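Local coordinates for hypothetical protein (Lactobacillus plantarum, PDB 2IAY), which is of unknown function but belongs to the DUF1831 family, probably has a new fold, and may act in amino-acid metabolism, at residues A[17-22]-A[61-66]; A[57-62]-A[99-104]; A[70-75]-A[109-114]; A[83-88]-A[92-97]. All blocks are in the same frame, centred on the assembly; numbering follows the deposited sequence.

Contact 1 of 4, residues A[17-22]-A[61-66]; sequences YTLSPT and MTVNAD
Leu19 sets its CG anti to the backbone N (chi1 -176°), which projects both methyls across the gap, while Met61 runs almost fully extended and turns only its terminal methyl to the same place. Val63, two residues further along the same strand face as Met61, presents CG2. The evidence for a purely apolar meeting is in the nearest atoms: Leu19 CD1 lies 4.3 Å from Val63 CG2 and 4.4 Å from Met61 CE. The second methyl of leucine is close as well, with Leu19 CD2 4.4 Å from Val63 CG1. On the side facing Leu19 the two partners touch each other, Met61 CE being 3.6 Å from Val63 CG2, so the leucine rests on a pair of neighbouring methyls and not on a single group. Met61 is a selenomethionine, and its SE stays behind CE. Separation of the backbones is wide, 8.8 Å between Leu19 CA and Val63 CA, and side chains alone span it; only about 90 Å² is buried between the segments. Just beyond Leu19 the chain leaves its strand in an ST turn, where Thr22 N donates to Ser20 OG over 3.0 Å at an N-H...O angle of 160°. The buried Leu19-Met61-Val63 contact joins two sheets: strand 17-19 is the middle strand of a three-stranded antiparallel sheet, bonded to strands 7-8 and 111-113, and strand 57-63 belongs to the four-stranded one. Phe70 of strand 70-76 touches both Leu19 and Met61, and Phe105 of helix 92-107 packs against Met61.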
loop_
_atom_site.group_PDB
_atom_site.type_symbol
_atom_site.label_atom_id
_atom_site.label_comp_id
_atom_site.label_asym_id
_atom_site.label_seq_id
_atom_site.Cartn_x
_atom_site.Cartn_y
_atom_site.Cartn_z
ATOM N N TYR A 17 1.816 -1.751 -9.430
ATOM C CA TYR A 17 2.592 -0.644 -8.896
ATOM C C TYR A 17 4.035 -1.081 -8.803
ATOM O O TYR A 17 4.339 -2.213 -8.424
ATOM C CB TYR A 17 2.050 -0.220 -7.509
ATOM C CG TYR A 17 0.731 0.455 -7.624
ATOM C CD1 TYR A 17 -0.443 -0.273 -7.575
ATOM C CD2 TYR A 17 0.650 1.823 -7.811
ATOM C CE1 TYR A 17 -1.665 0.345 -7.709
ATOM C CE2 TYR A 17 -0.573 2.433 -7.924
ATOM C CZ TYR A 17 -1.724 1.679 -7.900
ATOM O OH TYR A 17 -2.954 2.269 -8.038
ATOM N N THR A 18 4.933 -0.163 -9.158
ATOM C CA THR A 18 6.364 -0.375 -9.110
ATOM C C THR A 18 7.006 0.571 -8.133
ATOM O O THR A 18 6.710 1.754 -8.096
ATOM C CB THR A 18 6.930 -0.114 -10.507
ATOM O OG1 THR A 18 6.346 -1.048 -11.416
ATOM C CG2 THR A 18 8.456 -0.284 -10.573
ATOM N N LEU A 19 7.934 0.068 -7.340
ATOM C CA LEU A 19 8.689 0.906 -6.415
ATOM C C LEU A 19 9.649 1.775 -7.218
ATOM O O LEU A 19 10.367 1.284 -8.042
ATOM C CB LEU A 19 9.438 0.021 -5.424
ATOM C CG LEU A 19 10.219 0.742 -4.309
ATOM C CD1 LEU A 19 9.289 1.460 -3.335
ATOM C CD2 LEU A 19 11.134 -0.207 -3.577
ATOM N N SER A 20 9.678 3.058 -6.935
ATOM C CA SER A 20 10.595 3.933 -7.616
ATOM C C SER A 20 12.022 3.536 -7.318
ATOM O O SER A 20 12.391 3.377 -6.164
ATOM C CB SER A 20 10.413 5.380 -7.224
ATOM O OG SER A 20 11.493 6.107 -7.774
ATOM N N PRO A 21 12.890 3.472 -8.360
ATOM C CA PRO A 21 14.295 3.175 -8.142
ATOM C C PRO A 21 15.048 4.324 -7.456
ATOM O O PRO A 21 16.206 4.153 -7.111
ATOM C CB PRO A 21 14.827 2.918 -9.549
ATOM C CG PRO A 21 13.957 3.714 -10.430
ATOM C CD PRO A 21 12.576 3.609 -9.789
ATOM N N THR A 22 14.378 5.458 -7.287
ATOM C CA THR A 22 14.956 6.630 -6.646
ATOM C C THR A 22 14.231 6.997 -5.363
ATOM O O THR A 22 14.402 8.108 -4.859
ATOM C CB THR A 22 14.972 7.831 -7.618
ATOM O OG1 THR A 22 13.656 8.088 -8.130
ATOM C CG2 THR A 22 15.899 7.542 -8.766
HETATM N N MSE A 61 1.548 -1.347 3.415
HETATM C CA MSE A 61 2.730 -1.368 2.585
HETATM C C MSE A 61 3.971 -1.346 3.469
HETATM O O MSE A 61 4.023 -0.621 4.465
HETATM C CB MSE A 61 2.762 -0.150 1.649
HETATM C CG MSE A 61 3.988 -0.074 0.746
HETATM SE SE MSE A 61 3.715 1.199 -0.686
HETATM C CE MSE A 61 5.578 1.615 -1.037
ATOM N N THR A 62 4.970 -2.129 3.073
ATOM C CA THR A 62 6.298 -2.124 3.727
ATOM C C THR A 62 7.359 -1.996 2.661
ATOM O O THR A 62 7.329 -2.709 1.684
ATOM C CB THR A 62 6.531 -3.400 4.562
ATOM O OG1 THR A 62 5.533 -3.474 5.567
ATOM C CG2 THR A 62 7.879 -3.370 5.256
ATOM N N VAL A 63 8.314 -1.122 2.886
ATOM C CA VAL A 63 9.526 -1.036 2.084
ATOM C C VAL A 63 10.697 -1.589 2.865
ATOM O O VAL A 63 10.836 -1.299 4.061
ATOM C CB VAL A 63 9.828 0.432 1.653
ATOM C CG1 VAL A 63 11.078 0.545 0.778
ATOM C CG2 VAL A 63 8.625 1.052 0.894
ATOM N N ASN A 64 11.517 -2.407 2.222
ATOM C CA ASN A 64 12.638 -3.013 2.929
ATOM C C ASN A 64 13.673 -1.970 3.365
ATOM O O ASN A 64 13.687 -0.819 2.902
ATOM C CB ASN A 64 13.228 -4.200 2.155
ATOM C CG ASN A 64 13.915 -3.831 0.879
ATOM O OD1 ASN A 64 14.189 -2.677 0.589
ATOM N ND2 ASN A 64 14.229 -4.865 0.068
ATOM N N ALA A 65 14.552 -2.361 4.272
ATOM C CA ALA A 65 15.513 -1.445 4.860
ATOM C C ALA A 65 16.480 -0.897 3.825
ATOM O O ALA A 65 16.993 0.216 3.943
ATOM C CB ALA A 65 16.266 -2.121 6.006
ATOM N N ASP A 66 16.735 -1.662 2.762
ATOM C CA ASP A 66 17.650 -1.241 1.719
ATOM C C ASP A 66 17.013 -0.310 0.677
ATOM O O ASP A 66 17.723 0.222 -0.202
ATOM C CB ASP A 66 18.261 -2.458 1.006
ATOM C CG ASP A 66 19.391 -3.089 1.803
ATOM O OD1 ASP A 66 19.633 -2.744 2.979
ATOM O OD2 ASP A 66 20.118 -3.812 1.179
#

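Contact 2 of 4, residues A[57-62]-A[99-104]. With GOL (glycerol), chain C.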
loop_
_atom_site.group_PDB
_atom_site.type_symbol
_atom_site.label_atom_id
_atom_site.label_comp_id
_atom_site.label_asym_id
_atom_site.label_seq_id
_atom_site.Cartn_x
_atom_site.Cartn_y
_atom_site.Cartn_z
ATOM N N PHE A 57 -11.666 -2.629 4.966
ATOM C CA PHE A 57 -10.387 -3.136 4.497
ATOM C C PHE A 57 -9.276 -2.285 5.101
ATOM O O PHE A 57 -9.527 -1.197 5.586
ATOM C CB PHE A 57 -10.282 -3.097 2.945
ATOM C CG PHE A 57 -11.423 -3.749 2.239
ATOM C CD1 PHE A 57 -11.523 -5.141 2.200
ATOM C CD2 PHE A 57 -12.421 -2.998 1.660
ATOM C CE1 PHE A 57 -12.573 -5.730 1.592
ATOM C CE2 PHE A 57 -13.473 -3.616 1.006
ATOM C CZ PHE A 57 -13.550 -4.968 0.991
ATOM N N LYS A 58 -8.048 -2.775 4.979
ATOM C CA LYS A 58 -6.862 -1.958 5.218
ATOM C C LYS A 58 -5.912 -2.119 4.075
ATOM O O LYS A 58 -5.785 -3.202 3.472
ATOM C CB LYS A 58 -6.161 -2.328 6.510
ATOM C CG LYS A 58 -7.125 -2.197 7.716
ATOM C CD LYS A 58 -6.454 -2.410 9.035
ATOM C CE LYS A 58 -7.287 -1.814 10.217
ATOM N NZ LYS A 58 -6.347 -1.086 11.114
ATOM N N LEU A 59 -5.213 -1.042 3.779
ATOM C CA LEU A 59 -4.080 -1.038 2.880
ATOM C C LEU A 59 -2.813 -1.049 3.741
ATOM O O LEU A 59 -2.666 -0.229 4.631
ATOM C CB LEU A 59 -4.109 0.252 2.072
ATOM C CG LEU A 59 -2.894 0.535 1.202
ATOM C CD1 LEU A 59 -2.669 -0.543 0.102
ATOM C CD2 LEU A 59 -3.048 1.915 0.612
ATOM N N LYS A 60 -1.926 -2.011 3.481
ATOM C CA LYS A 60 -0.654 -2.113 4.152
ATOM C C LYS A 60 0.487 -2.119 3.141
ATOM O O LYS A 60 0.433 -2.837 2.143
ATOM C CB LYS A 60 -0.608 -3.380 5.008
ATOM C CG LYS A 60 -1.670 -3.423 6.082
ATOM C CD LYS A 60 -1.592 -4.639 6.996
ATOM C CE LYS A 60 -0.351 -4.622 7.856
HETATM N N MSE A 61 1.548 -1.347 3.415
HETATM C CA MSE A 61 2.730 -1.368 2.585
HETATM C C MSE A 61 3.971 -1.346 3.469
HETATM O O MSE A 61 4.023 -0.621 4.465
HETATM C CB MSE A 61 2.762 -0.150 1.649
HETATM C CG MSE A 61 3.988 -0.074 0.746
HETATM SE SE MSE A 61 3.715 1.199 -0.686
HETATM C CE MSE A 61 5.578 1.615 -1.037
ATOM N N THR A 62 4.970 -2.129 3.073
ATOM C CA THR A 62 6.298 -2.124 3.727
ATOM C C THR A 62 7.359 -1.996 2.661
ATOM O O THR A 62 7.329 -2.709 1.684
ATOM C CB THR A 62 6.531 -3.400 4.562
ATOM O OG1 THR A 62 5.533 -3.474 5.567
ATOM C CG2 THR A 62 7.879 -3.370 5.256
ATOM N N ARG A 99 -7.018 4.538 -4.203
ATOM C CA ARG A 99 -6.384 5.288 -5.290
ATOM C C ARG A 99 -5.934 6.681 -4.882
ATOM O O ARG A 99 -4.894 7.167 -5.317
ATOM C CB ARG A 99 -7.307 5.357 -6.494
ATOM C CG ARG A 99 -7.508 4.045 -7.254
ATOM C CD ARG A 99 -6.223 3.480 -7.845
ATOM N NE ARG A 99 -6.593 2.447 -8.832
ATOM C CZ ARG A 99 -6.272 1.164 -8.822
ATOM N NH1 ARG A 99 -5.367 0.703 -7.992
ATOM N NH2 ARG A 99 -6.883 0.333 -9.657
ATOM N N TYR A 100 -6.719 7.341 -4.036
ATOM C CA TYR A 100 -6.365 8.644 -3.510
ATOM C C TYR A 100 -5.061 8.582 -2.710
ATOM O O TYR A 100 -4.194 9.418 -2.870
ATOM C CB TYR A 100 -7.554 9.160 -2.645
ATOM C CG TYR A 100 -7.364 10.569 -2.139
ATOM C CD1 TYR A 100 -6.661 10.837 -0.989
ATOM C CD2 TYR A 100 -7.837 11.640 -2.882
ATOM C CE1 TYR A 100 -6.464 12.178 -0.569
ATOM C CE2 TYR A 100 -7.682 12.940 -2.474
ATOM C CZ TYR A 100 -6.994 13.196 -1.339
ATOM O OH TYR A 100 -6.835 14.496 -0.965
ATOM N N ILE A 101 -4.958 7.595 -1.828
ATOM C CA ILE A 101 -3.780 7.406 -1.029
ATOM C C ILE A 101 -2.567 7.171 -1.923
ATOM O O ILE A 101 -1.495 7.782 -1.758
ATOM C CB ILE A 101 -3.980 6.235 -0.011
ATOM C CG1 ILE A 101 -5.036 6.598 1.033
ATOM C CG2 ILE A 101 -2.648 5.866 0.654
ATOM C CD1 ILE A 101 -5.632 5.387 1.757
ATOM N N LEU A 102 -2.699 6.234 -2.858
ATOM C CA LEU A 102 -1.577 5.891 -3.723
ATOM C C LEU A 102 -1.207 6.983 -4.705
ATOM O O LEU A 102 -0.068 7.079 -5.105
ATOM C CB LEU A 102 -1.823 4.563 -4.428
ATOM C CG LEU A 102 -1.994 3.349 -3.511
ATOM C CD1 LEU A 102 -2.174 2.064 -4.316
ATOM C CD2 LEU A 102 -0.818 3.222 -2.559
ATOM N N ALA A 103 -2.155 7.844 -5.063
ATOM C CA ALA A 103 -1.849 8.941 -5.955
ATOM C C ALA A 103 -0.807 9.847 -5.327
ATOM O O ALA A 103 0.034 10.376 -6.002
ATOM C CB ALA A 103 -3.128 9.761 -6.250
ATOM N N ASN A 104 -0.852 10.030 -4.018
ATOM C CA ASN A 104 0.156 10.814 -3.336
ATOM C C ASN A 104 1.562 10.165 -3.455
ATOM O O ASN A 104 2.550 10.863 -3.555
ATOM C CB ASN A 104 -0.174 11.023 -1.859
ATOM C CG ASN A 104 -1.317 11.949 -1.619
ATOM O OD1 ASN A 104 -1.541 12.879 -2.397
ATOM N ND2 ASN A 104 -1.996 11.761 -0.498
HETATM C C1 GOL C . -3.849 2.489 11.495
HETATM C C2 GOL C . -4.778 2.680 10.294
HETATM O O2 GOL C . -5.894 1.848 10.463
HETATM C C3 GOL C . -5.143 4.149 10.126
HETATM O O3 GOL C . -6.081 4.427 9.094
#
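Leu59 faces Ile101 and Leu102 of the helix, and its side chain can be traced outward. CB leaves the strand toward the helix, and CG, anti to the backbone N (chi1 172°), carries the branch on without itself touching either partner. At the end the methyls divide: CD1 turns to the Met72 side of the sheet, and CD2 makes both contacts with residues 99-104. Leu59 CD2 is 4.0 Å from Ile101 CG2, the two side chains meeting tip to tip, and 4.1 Å from Leu102 CD2, whose side chain slants past. One methyl thus sits against two consecutive residues of a helical turn. The backbones stay well apart, with Leu59 CA 9.3 Å from Ile101 CA. Lys58, one step earlier, takes the other face of the strand, where its NZ donates to O2 of a glycerol, probably from the crystallisation liquor, at 3.0 Å; Glu44 forms a salt bridge with the same NZ, and Ser46 also binds the glycerol. An apolar inner face under helix 92-107 and a polar outer face are what a helix-on-sheet layer is expected to have, here on a four-stranded antiparallel sheet.

Contact 3 of 4, residues A[70-75]-A[109-114]; sequences FKMTTV and DILTTD
Phe70 begins the strand with its ring already against Leu111. A chi1 of 81° puts CG between the backbone N and the carbonyl carbon, and from there the ring reaches the leucine, the two side chains crossing at about a right angle. Leu111 CD2 approaches the CE2-CZ side, 3.8 Å from Phe70 CE2 and 3.9 Å from Phe70 CZ. Measured to the ring centroid, Leu111 CD2 is 4.2 Å away and 30° off the ring normal, an off-centre CH-pi contact. At Lys71 the side chain turns to the other face of the strand and makes a cation-pi contact with Tyr4. Met72 returns to the inner face, and this alternation lets Phe70 and Met72 of the four-stranded antiparallel sheet both face Leu111 in the three-stranded sheet, so that the two sheets lean on a shared core. The selenium of Met72 does the touching: Met72 SE stands 4.3 Å from Leu111 CD1, while CE turns aside at the last torsion (chi3 67°). Leu111 therefore uses one methyl for the aromatic ring and the other for the selenomethionine, and Phe105 of helix 92-107 packs on it too. Further on, Thr74 OG1 bonds to Ala83 O and its side chain also touches Leu98, while the backbones of Thr73 and Val75 pair with strand 57-63.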
loop_
_atom_site.group_PDB
_atom_site.type_symbol
_atom_site.label_atom_id
_atom_site.label_comp_id
_atom_site.label_asym_id
_atom_site.label_seq_id
_atom_site.Cartn_x
_atom_site.Cartn_y
_atom_site.Cartn_z
ATOM N N PHE A 70 9.586 -3.871 -1.996
ATOM C CA PHE A 70 8.425 -3.565 -1.185
ATOM C C PHE A 70 7.441 -4.716 -1.196
ATOM O O PHE A 70 7.554 -5.674 -1.962
ATOM C CB PHE A 70 7.750 -2.225 -1.550
ATOM C CG PHE A 70 6.804 -2.228 -2.740
ATOM C CD1 PHE A 70 7.222 -2.532 -4.035
ATOM C CD2 PHE A 70 5.505 -1.764 -2.593
ATOM C CE1 PHE A 70 6.350 -2.440 -5.099
ATOM C CE2 PHE A 70 4.647 -1.674 -3.662
ATOM C CZ PHE A 70 5.071 -2.001 -4.923
ATOM N N LYS A 71 6.472 -4.587 -0.306
ATOM C CA LYS A 71 5.313 -5.417 -0.187
ATOM C C LYS A 71 4.106 -4.512 -0.034
ATOM O O LYS A 71 4.182 -3.480 0.617
ATOM C CB LYS A 71 5.384 -6.321 1.054
ATOM C CG LYS A 71 6.554 -7.234 1.076
ATOM C CD LYS A 71 6.784 -7.821 2.457
ATOM C CE LYS A 71 7.935 -8.804 2.478
ATOM N NZ LYS A 71 8.086 -9.509 3.804
HETATM N N MSE A 72 2.971 -4.897 -0.625
HETATM C CA MSE A 72 1.760 -4.122 -0.481
HETATM C C MSE A 72 0.574 -5.048 -0.618
HETATM O O MSE A 72 0.549 -5.903 -1.498
HETATM C CB MSE A 72 1.709 -3.002 -1.492
HETATM C CG MSE A 72 0.510 -2.076 -1.317
HETATM SE SE MSE A 72 0.594 -0.545 -2.539
HETATM C CE MSE A 72 0.378 -1.525 -4.155
ATOM N N THR A 73 -0.387 -4.908 0.270
ATOM C CA THR A 73 -1.548 -5.796 0.327
ATOM C C THR A 73 -2.806 -5.053 0.756
ATOM O O THR A 73 -2.741 -4.050 1.427
ATOM C CB THR A 73 -1.312 -6.959 1.328
ATOM O OG1 THR A 73 -0.947 -6.440 2.610
ATOM C CG2 THR A 73 -0.199 -7.921 0.835
ATOM N N THR A 74 -3.956 -5.596 0.373
ATOM C CA THR A 74 -5.249 -5.257 0.925
ATOM C C THR A 74 -5.719 -6.413 1.761
ATOM O O THR A 74 -5.735 -7.575 1.307
ATOM C CB THR A 74 -6.282 -4.897 -0.161
ATOM O OG1 THR A 74 -6.287 -5.900 -1.192
ATOM C CG2 THR A 74 -5.935 -3.536 -0.825
ATOM N N VAL A 75 -6.154 -6.084 2.936
ATOM C CA VAL A 75 -6.679 -7.069 3.895
ATOM C C VAL A 75 -8.024 -6.571 4.372
ATOM O O VAL A 75 -8.427 -5.445 4.125
ATOM C CB VAL A 75 -5.685 -7.278 5.056
ATOM C CG1 VAL A 75 -4.391 -7.955 4.574
ATOM C CG2 VAL A 75 -5.367 -5.962 5.750
ATOM N N ASP A 109 7.225 10.306 -5.958
ATOM C CA ASP A 109 8.342 9.432 -6.345
ATOM C C ASP A 109 8.549 8.264 -5.400
ATOM O O ASP A 109 9.680 7.892 -5.111
ATOM C CB ASP A 109 9.652 10.227 -6.573
ATOM C CG ASP A 109 10.802 9.403 -7.157
ATOM O OD1 ASP A 109 10.564 8.585 -8.053
ATOM O OD2 ASP A 109 11.975 9.581 -6.738
ATOM N N ILE A 110 7.441 7.661 -4.963
ATOM C CA ILE A 110 7.489 6.424 -4.199
ATOM C C ILE A 110 7.097 5.237 -5.061
ATOM O O ILE A 110 7.804 4.216 -5.056
ATOM C CB ILE A 110 6.656 6.513 -2.892
ATOM C CG1 ILE A 110 7.253 7.617 -1.957
ATOM C CG2 ILE A 110 6.563 5.150 -2.209
ATOM C CD1 ILE A 110 6.354 8.028 -0.817
ATOM N N LEU A 111 5.982 5.371 -5.778
ATOM C CA LEU A 111 5.472 4.329 -6.683
ATOM C C LEU A 111 5.261 4.913 -8.071
ATOM O O LEU A 111 4.978 6.110 -8.197
ATOM C CB LEU A 111 4.123 3.781 -6.199
ATOM C CG LEU A 111 4.107 3.085 -4.839
ATOM C CD1 LEU A 111 2.662 2.660 -4.503
ATOM C CD2 LEU A 111 5.065 1.877 -4.823
ATOM N N THR A 112 5.310 4.044 -9.064
ATOM C CA THR A 112 4.790 4.339 -10.409
ATOM C C THR A 112 3.828 3.232 -10.816
ATOM O O THR A 112 3.740 2.205 -10.165
ATOM C CB THR A 112 5.892 4.482 -11.432
ATOM O OG1 THR A 112 6.584 3.236 -11.546
ATOM C CG2 THR A 112 6.822 5.616 -11.082
ATOM N N THR A 113 3.079 3.457 -11.876
ATOM C CA THR A 113 2.301 2.387 -12.483
ATOM C C THR A 113 2.442 2.494 -14.001
ATOM O O THR A 113 3.027 3.439 -14.525
ATOM C CB THR A 113 0.824 2.393 -11.950
ATOM O OG1 THR A 113 0.092 1.264 -12.421
ATOM C CG2 THR A 113 0.089 3.639 -12.329
ATOM N N ASP A 114 1.945 1.493 -14.726
ATOM C CA ASP A 114 2.139 1.509 -16.191
ATOM C C ASP A 114 1.278 2.593 -16.846
ATOM O O ASP A 114 0.165 2.881 -16.374
ATOM C CB ASP A 114 1.806 0.162 -16.791
ATOM C CG ASP A 114 2.717 -0.947 -16.318
ATOM O OD1 ASP A 114 3.792 -0.713 -15.680
ATOM O OD2 ASP A 114 2.395 -2.105 -16.653
ATOM O OXT ASP A 114 1.672 3.213 -17.859
#

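Contact 4 of 4, residues A[83-88]-A[92-97]; sequences ANIFKN and PEAVEQ
Asn84 OD1 takes two backbone N-H groups just where Ile85 and Phe86 turn to meet Val95. Lys87 N lies 2.9 Å from Asn84 OD1 and comes from above the carbonyl plane, 38° out of it; Phe86 N, 3.0 Å from Asn84 OD1, lies in that plane, though its N-H...O angle of 142° is bent. The first bond makes an Asx motif and the second an Asx turn, and both are consistent with holding the bend of a segment without regular helix or strand. Ile85 and Phe86 lie side by side there, with Ile85 CG1 over one face of the Phe86 ring near its rim. A chi1 of 76° places that CG1 between the backbone N and the carbonyl carbon, from where CD1 reaches Val95 and Ala94. Val95 CG2 is 3.8 Å from Ile85 CD1 and 3.8 Å from Phe86 CD1, and Val95 CG1 reaches Phe86 CE1, also at 3.8 Å. The shortest approach is Val95 CG2 to Ile85 O, 3.4 Å. Polar bonds thus stay within the loop, whereas its link to helix 92-107 is van der Waals contact, mostly between apolar side chains, implying attachment by shape and burial.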
loop_
_atom_site.group_PDB
_atom_site.type_symbol
_atom_site.label_atom_id
_atom_site.label_comp_id
_atom_site.label_asym_id
_atom_site.label_seq_id
_atom_site.Cartn_x
_atom_site.Cartn_y
_atom_site.Cartn_z
ATOM N N ALA A 83 -7.882 -9.627 1.066
ATOM C CA ALA A 83 -9.103 -9.118 0.488
ATOM C C ALA A 83 -8.839 -8.710 -0.933
ATOM O O ALA A 83 -7.732 -8.277 -1.288
ATOM C CB ALA A 83 -9.616 -7.918 1.285
ATOM N N ASN A 84 -9.894 -8.767 -1.713
ATOM C CA ASN A 84 -9.916 -8.330 -3.116
ATOM C C ASN A 84 -10.967 -7.255 -3.218
ATOM O O ASN A 84 -12.159 -7.537 -3.164
ATOM C CB ASN A 84 -10.278 -9.532 -4.015
ATOM C CG ASN A 84 -10.255 -9.224 -5.506
ATOM O OD1 ASN A 84 -10.545 -8.106 -5.917
ATOM N ND2 ASN A 84 -9.996 -10.248 -6.328
ATOM N N ILE A 85 -10.519 -6.000 -3.300
ATOM C CA ILE A 85 -11.468 -4.891 -3.315
ATOM C C ILE A 85 -11.934 -4.543 -4.728
ATOM O O ILE A 85 -12.750 -3.620 -4.878
ATOM C CB ILE A 85 -10.876 -3.657 -2.528
ATOM C CG1 ILE A 85 -9.829 -2.921 -3.316
ATOM C CG2 ILE A 85 -10.323 -4.047 -1.157
ATOM C CD1 ILE A 85 -9.471 -1.538 -2.702
ATOM N N PHE A 86 -11.387 -5.181 -5.763
ATOM C CA PHE A 86 -11.655 -4.799 -7.188
ATOM C C PHE A 86 -12.624 -5.680 -7.948
ATOM O O PHE A 86 -13.309 -5.201 -8.863
ATOM C CB PHE A 86 -10.356 -4.794 -7.987
ATOM C CG PHE A 86 -9.383 -3.810 -7.490
ATOM C CD1 PHE A 86 -9.480 -2.484 -7.852
ATOM C CD2 PHE A 86 -8.413 -4.165 -6.585
ATOM C CE1 PHE A 86 -8.573 -1.609 -7.407
ATOM C CE2 PHE A 86 -7.534 -3.260 -6.126
ATOM C CZ PHE A 86 -7.615 -1.965 -6.527
ATOM N N LYS A 87 -12.617 -6.965 -7.607
ATOM C CA LYS A 87 -13.450 -7.974 -8.280
ATOM C C LYS A 87 -14.890 -7.526 -8.441
ATOM O O LYS A 87 -15.539 -7.177 -7.444
ATOM C CB LYS A 87 -13.438 -9.265 -7.469
ATOM N N ASN A 88 -15.357 -7.512 -9.703
ATOM C CA ASN A 88 -16.709 -7.099 -10.080
ATOM C C ASN A 88 -17.074 -5.691 -9.629
ATOM O O ASN A 88 -18.249 -5.320 -9.566
ATOM C CB ASN A 88 -17.707 -8.114 -9.554
ATOM C CG ASN A 88 -17.538 -9.467 -10.179
ATOM O OD1 ASN A 88 -17.239 -9.596 -11.371
ATOM N ND2 ASN A 88 -17.691 -10.483 -9.364
ATOM N N PRO A 92 -16.487 0.200 -4.721
ATOM C CA PRO A 92 -15.960 1.424 -5.333
ATOM C C PRO A 92 -15.471 2.502 -4.362
ATOM O O PRO A 92 -14.526 3.169 -4.676
ATOM C CB PRO A 92 -17.151 1.951 -6.177
ATOM C CG PRO A 92 -18.322 1.343 -5.517
ATOM C CD PRO A 92 -17.893 -0.031 -5.093
ATOM N N GLU A 93 -16.115 2.668 -3.208
ATOM C CA GLU A 93 -15.646 3.696 -2.275
ATOM C C GLU A 93 -14.253 3.321 -1.735
ATOM O O GLU A 93 -13.400 4.200 -1.552
ATOM C CB GLU A 93 -16.617 3.967 -1.125
ATOM C CG GLU A 93 -17.915 4.600 -1.568
ATOM C CD GLU A 93 -18.940 4.707 -0.447
ATOM O OE1 GLU A 93 -18.628 4.555 0.749
ATOM O OE2 GLU A 93 -20.119 4.925 -0.776
ATOM N N ALA A 94 -14.043 2.066 -1.390
ATOM C CA ALA A 94 -12.725 1.603 -0.917
ATOM C C ALA A 94 -11.691 1.810 -2.014
ATOM O O ALA A 94 -10.574 2.231 -1.724
ATOM C CB ALA A 94 -12.796 0.144 -0.470
ATOM N N VAL A 95 -12.036 1.476 -3.260
ATOM C CA VAL A 95 -11.099 1.658 -4.374
ATOM C C VAL A 95 -10.774 3.137 -4.549
ATOM O O VAL A 95 -9.607 3.477 -4.711
ATOM C CB VAL A 95 -11.654 1.061 -5.678
ATOM C CG1 VAL A 95 -10.754 1.470 -6.845
ATOM C CG2 VAL A 95 -11.747 -0.443 -5.578
ATOM N N GLU A 96 -11.773 4.016 -4.489
ATOM C CA GLU A 96 -11.462 5.440 -4.622
ATOM C C GLU A 96 -10.519 5.930 -3.533
ATOM O O GLU A 96 -9.589 6.724 -3.808
ATOM C CB GLU A 96 -12.728 6.281 -4.628
ATOM C CG GLU A 96 -13.504 6.158 -5.950
ATOM C CD GLU A 96 -12.583 6.430 -7.158
ATOM O OE1 GLU A 96 -12.016 7.541 -7.309
ATOM O OE2 GLU A 96 -12.331 5.474 -7.940
ATOM N N GLN A 97 -10.731 5.481 -2.296
ATOM C CA GLN A 97 -9.874 5.899 -1.195
ATOM C C GLN A 97 -8.462 5.354 -1.390
ATOM O O GLN A 97 -7.477 6.050 -1.174
ATOM C CB GLN A 97 -10.499 5.455 0.139
ATOM C CG GLN A 97 -9.753 5.968 1.347
ATOM C CD GLN A 97 -10.387 5.567 2.641
ATOM O OE1 GLN A 97 -11.415 4.886 2.650
ATOM N NE2 GLN A 97 -9.730 5.911 3.731
#

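Contacts 1, 2 and 3 form one core: contact 3 has its centre about 8 Å from those of contacts 1 and 2, which are themselves about 13 Å apart and share Met61 and Thr62. Backbone pairing joins 57-62 to 70-75, with probable hydrogen bonds Lys58 N to Val75 O, 2.8 Å, and Thr62 O to Lys71 N, 2.9 Å. Asp109 of contact 3 ties back to contact 1, its OD1 lying 2.7 Å from Ser20 OG. Contact 4 sits at the far end, its centre about 23 Å from that of contact 1, but Phe57 of contact 2 packs on Ala83, Ile85 and Ala94. Contact 2 alone includes a ligand, the glycerol.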